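Local coordinates for macrolide export ATP-binding/permease protein MacB (Actinobacillus actinomycetemcomitans, PDB 3FTJ) that probably exports macrolides as the inner-membrane, ATP-driven transporter of the tripartite MacAB-TdeA efflux system, seen here as its periplasmic region, at residues T17-G21 with N22-D26; T213-Q216 with T217-T221. One frame throughout, in Å; residues are numbered along the deposited sequence.

Contact 1 (T17-G21 with N22-D26); sequences TIFNG and NGFGD
Phe19 and Phe24 meet edge-to-face where strand 15-20 of the periplasmic core domain runs out into the glycine-rich loop that leads to helix 27-31. The edge of Phe24 is directed at the face of Phe19; the ring centroids stand 5.7 Å apart with their planes at 65°, a T-shaped stack. Phe19 turns its CB toward the loop, and chi1 of -70° sets CG anti to the carbonyl carbon, swinging the ring to the side where Phe207 of strand 206-209 meets it nearly parallel. Phe207 also meets the Phe24 ring edge-to-face, making a cluster of three rings, to which Met209 adds its side chain.

The tight part lies on the strand side. There Phe19 is packed between Phe24 and Phe207, and Gly21 is buried at backbone angles (phi 99°) that suit a residue without a side chain. Past it the packing thins: Asn22 and Phe24 are exposed, and Phe24 reaches back from the solvent side with little more than the end of its ring. Ser29 OG, hydrogen-bonded to Asn22 N and Asp26 O, ties the loop to the helix that follows, which Asp26 N-caps. Between the two phenylalanines the nearest atoms are Phe19 CE2 and Phe24 CZ, 4.4 Å apart, with CZ lying over one face of the Phe19 ring.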
# COMPACT_ATOMS: atom_id res chain seq x y z
N THR A 17 -6.36 7.45 0.84
CA THR A 17 -6.16 6.09 1.33
C THR A 17 -7.31 5.70 2.24
O THR A 17 -7.62 6.39 3.21
CB THR A 17 -4.82 5.95 2.09
OG1 THR A 17 -3.74 6.37 1.24
CG2 THR A 17 -4.58 4.49 2.52
N ILE A 18 -7.95 4.59 1.90
CA ILE A 18 -9.07 4.07 2.68
C ILE A 18 -8.58 2.97 3.64
O ILE A 18 -7.92 2.03 3.21
CB ILE A 18 -10.16 3.53 1.76
CG1 ILE A 18 -10.47 4.57 0.68
CG2 ILE A 18 -11.40 3.18 2.55
CD1 ILE A 18 -10.83 3.98 -0.65
N PHE A 19 -8.92 3.12 4.92
CA PHE A 19 -8.47 2.20 5.97
C PHE A 19 -9.66 1.55 6.67
O PHE A 19 -10.72 2.15 6.80
CB PHE A 19 -7.69 2.97 7.04
CG PHE A 19 -6.35 3.46 6.58
CD1 PHE A 19 -5.25 2.63 6.64
CD2 PHE A 19 -6.19 4.75 6.13
CE1 PHE A 19 -4.01 3.07 6.23
CE2 PHE A 19 -4.95 5.20 5.72
CZ PHE A 19 -3.86 4.36 5.77
N ASN A 20 -9.46 0.33 7.16
CA ASN A 20 -10.45 -0.32 8.02
C ASN A 20 -10.60 0.43 9.33
O ASN A 20 -9.63 0.99 9.84
CB ASN A 20 -10.02 -1.76 8.32
CG ASN A 20 -9.90 -2.60 7.08
OD1 ASN A 20 -8.84 -3.12 6.77
ND2 ASN A 20 -11.00 -2.72 6.35
N GLY A 21 -11.81 0.43 9.87
CA GLY A 21 -12.03 0.99 11.19
C GLY A 21 -12.58 2.40 11.19
O GLY A 21 -13.12 2.86 10.18
N ASN A 22 -12.41 3.10 12.31
CA ASN A 22 -13.04 4.40 12.53
C ASN A 22 -12.05 5.55 12.64
O ASN A 22 -12.44 6.71 12.61
CB ASN A 22 -13.92 4.34 13.77
CG ASN A 22 -15.00 3.28 13.67
OD1 ASN A 22 -15.26 2.54 14.63
ND2 ASN A 22 -15.63 3.19 12.51
N GLY A 23 -10.77 5.22 12.76
CA GLY A 23 -9.73 6.22 12.82
C GLY A 23 -8.52 5.69 13.56
O GLY A 23 -8.57 4.60 14.14
N PHE A 24 -7.42 6.43 13.54
CA PHE A 24 -6.23 6.05 14.31
C PHE A 24 -6.50 6.19 15.80
O PHE A 24 -5.76 5.66 16.63
CB PHE A 24 -5.02 6.88 13.91
CG PHE A 24 -4.68 6.80 12.45
CD1 PHE A 24 -4.44 5.57 11.85
CD2 PHE A 24 -4.59 7.94 11.68
CE1 PHE A 24 -4.12 5.49 10.51
CE2 PHE A 24 -4.27 7.87 10.34
CZ PHE A 24 -4.04 6.64 9.75
N GLY A 25 -7.57 6.91 16.14
CA GLY A 25 -8.02 7.01 17.51
C GLY A 25 -8.92 5.84 17.87
O GLY A 25 -9.88 5.99 18.64
N ASP A 26 -8.61 4.68 17.31
CA ASP A 26 -9.43 3.49 17.49
C ASP A 26 -8.70 2.28 16.89
O ASP A 26 -9.12 1.73 15.88
CB ASP A 26 -10.79 3.67 16.82
CG ASP A 26 -11.83 2.67 17.31
OD1 ASP A 26 -11.44 1.64 17.89
OD2 ASP A 26 -13.03 2.92 17.11

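Contact 2 (T213-Q216 with T217-T221)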
# COMPACT_ATOMS: atom_id res chain seq x y z
N THR A 213 -8.20 15.58 5.36
CA THR A 213 -8.11 14.98 6.69
C THR A 213 -6.97 15.58 7.51
O THR A 213 -7.17 15.95 8.67
CB THR A 213 -7.88 13.45 6.62
OG1 THR A 213 -9.09 12.81 6.18
CG2 THR A 213 -7.50 12.91 7.99
N ILE A 214 -5.79 15.69 6.91
CA ILE A 214 -4.66 16.31 7.59
C ILE A 214 -5.01 17.72 8.05
O ILE A 214 -4.83 18.07 9.21
CB ILE A 214 -3.41 16.38 6.69
CG1 ILE A 214 -2.90 14.97 6.36
CG2 ILE A 214 -2.31 17.19 7.36
CD1 ILE A 214 -1.73 14.98 5.40
N LYS A 215 -5.53 18.53 7.13
CA LYS A 215 -5.91 19.90 7.47
C LYS A 215 -6.93 19.93 8.60
O LYS A 215 -6.81 20.72 9.54
CB LYS A 215 -6.48 20.62 6.25
CG LYS A 215 -6.79 22.08 6.52
CD LYS A 215 -7.57 22.72 5.38
CE LYS A 215 -8.97 22.15 5.30
NZ LYS A 215 -9.95 23.15 4.77
N GLN A 216 -7.93 19.07 8.52
CA GLN A 216 -8.99 19.04 9.52
C GLN A 216 -8.43 18.64 10.88
O GLN A 216 -8.91 19.09 11.92
CB GLN A 216 -10.12 18.10 9.08
CG GLN A 216 -11.40 18.28 9.87
CD GLN A 216 -12.50 17.35 9.40
OE1 GLN A 216 -12.67 17.12 8.20
NE2 GLN A 216 -13.27 16.82 10.35
N THR A 217 -7.41 17.79 10.87
CA THR A 217 -6.75 17.39 12.10
C THR A 217 -5.99 18.57 12.71
O THR A 217 -6.03 18.78 13.92
CB THR A 217 -5.77 16.23 11.87
OG1 THR A 217 -6.51 15.06 11.49
CG2 THR A 217 -4.99 15.94 13.14
N ILE A 218 -5.28 19.32 11.87
CA ILE A 218 -4.48 20.43 12.37
C ILE A 218 -5.36 21.54 12.93
O ILE A 218 -5.04 22.14 13.96
CB ILE A 218 -3.53 21.00 11.29
CG1 ILE A 218 -2.66 19.89 10.72
CG2 ILE A 218 -2.66 22.10 11.87
CD1 ILE A 218 -1.54 20.37 9.83
N GLU A 219 -6.48 21.80 12.26
CA GLU A 219 -7.41 22.83 12.71
C GLU A 219 -8.02 22.48 14.07
O GLU A 219 -8.28 23.36 14.89
CB GLU A 219 -8.51 23.03 11.67
CG GLU A 219 -7.99 23.45 10.30
CD GLU A 219 -9.08 23.53 9.25
OE1 GLU A 219 -10.01 22.68 9.30
OE2 GLU A 219 -9.01 24.43 8.38
N ASN A 220 -8.24 21.19 14.31
CA ASN A 220 -8.92 20.75 15.52
C ASN A 220 -7.96 20.37 16.64
O ASN A 220 -8.36 19.77 17.64
CB ASN A 220 -9.87 19.59 15.21
CG ASN A 220 -11.09 20.04 14.43
OD1 ASN A 220 -11.97 20.73 14.95
ND2 ASN A 220 -11.16 19.65 13.17
N THR A 221 -6.69 20.71 16.47
CA THR A 221 -5.69 20.53 17.52
C THR A 221 -5.36 21.88 18.15
O THR A 221 -5.32 22.91 17.47
CB THR A 221 -4.40 19.85 17.00
OG1 THR A 221 -4.72 18.55 16.49
CG2 THR A 221 -3.38 19.71 18.11
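Thr217 bends its hydroxyl back onto the carbonyl one turn earlier: OG1 donates to Thr213 O at 3.0 Å, from above the carbonyl plane, while Thr217 N bonds the same oxygen from the opposite face. Two donors thus grip Thr213 O. Thr213 itself turns its OG1 to Ile208 O of the preceding strand.

Glu219 can be followed outward over the turn before it. Its CB lies 3.6 Å from Lys215 O, the acceptor of Glu219 N. CG, held beside the backbone N (chi1 -59°), comes closer, 3.1 Å from Lys215 O. The chain then runs extended, and CD stays by Lys215 O and Lys215 CG. At the tip OE1 lies equally near Lys215 O and Gln216 CA, whereas OE2 lies 3.7 Å from Lys215 CG and also near Lys215 CD and Lys215 CE. Lys215 NZ to Glu219 OE2 is a long salt bridge of 3.9 Å, on a partly exposed flank where Lys215 also packs on Ile4 and Ile8.

On another side of the helix Ile214 and Ile218 lie side by side, with Ile11 against the first and Lys3 against the second. Asn220 ND2 donates to Gln216 O at 2.6 Å, and Asn220 N reaches that oxygen from the other face at 3.3 Å. The i to i+4 ladder is that of an alpha-helix, its C-terminal end marked by Asn220, the first residue to leave helical angles.

Overall arrangement
From the N terminus, contact 1 comes first, where strand 15-20 passes directly into the loop before helix 27-31. Contact 2 follows almost 190 residues later, on helix 211-219 near the end of the modelled chain. Both are local and stand in series, neither nested nor crossed, and neither closes a long loop. They are nevertheless neighbours in space: the centres of contact 1 and contact 2 lie about 15 Å apart. The nearest atoms of contact 1 and contact 2 are about 6 Å apart, without touching. Strand 206-209 joins them, pairing antiparallel with strand 15-20 and lending Phe207 to contact 1, then leading into the helix of contact 2, whose other neighbours include Ile4, Ile8 and Ile11 near the chain start.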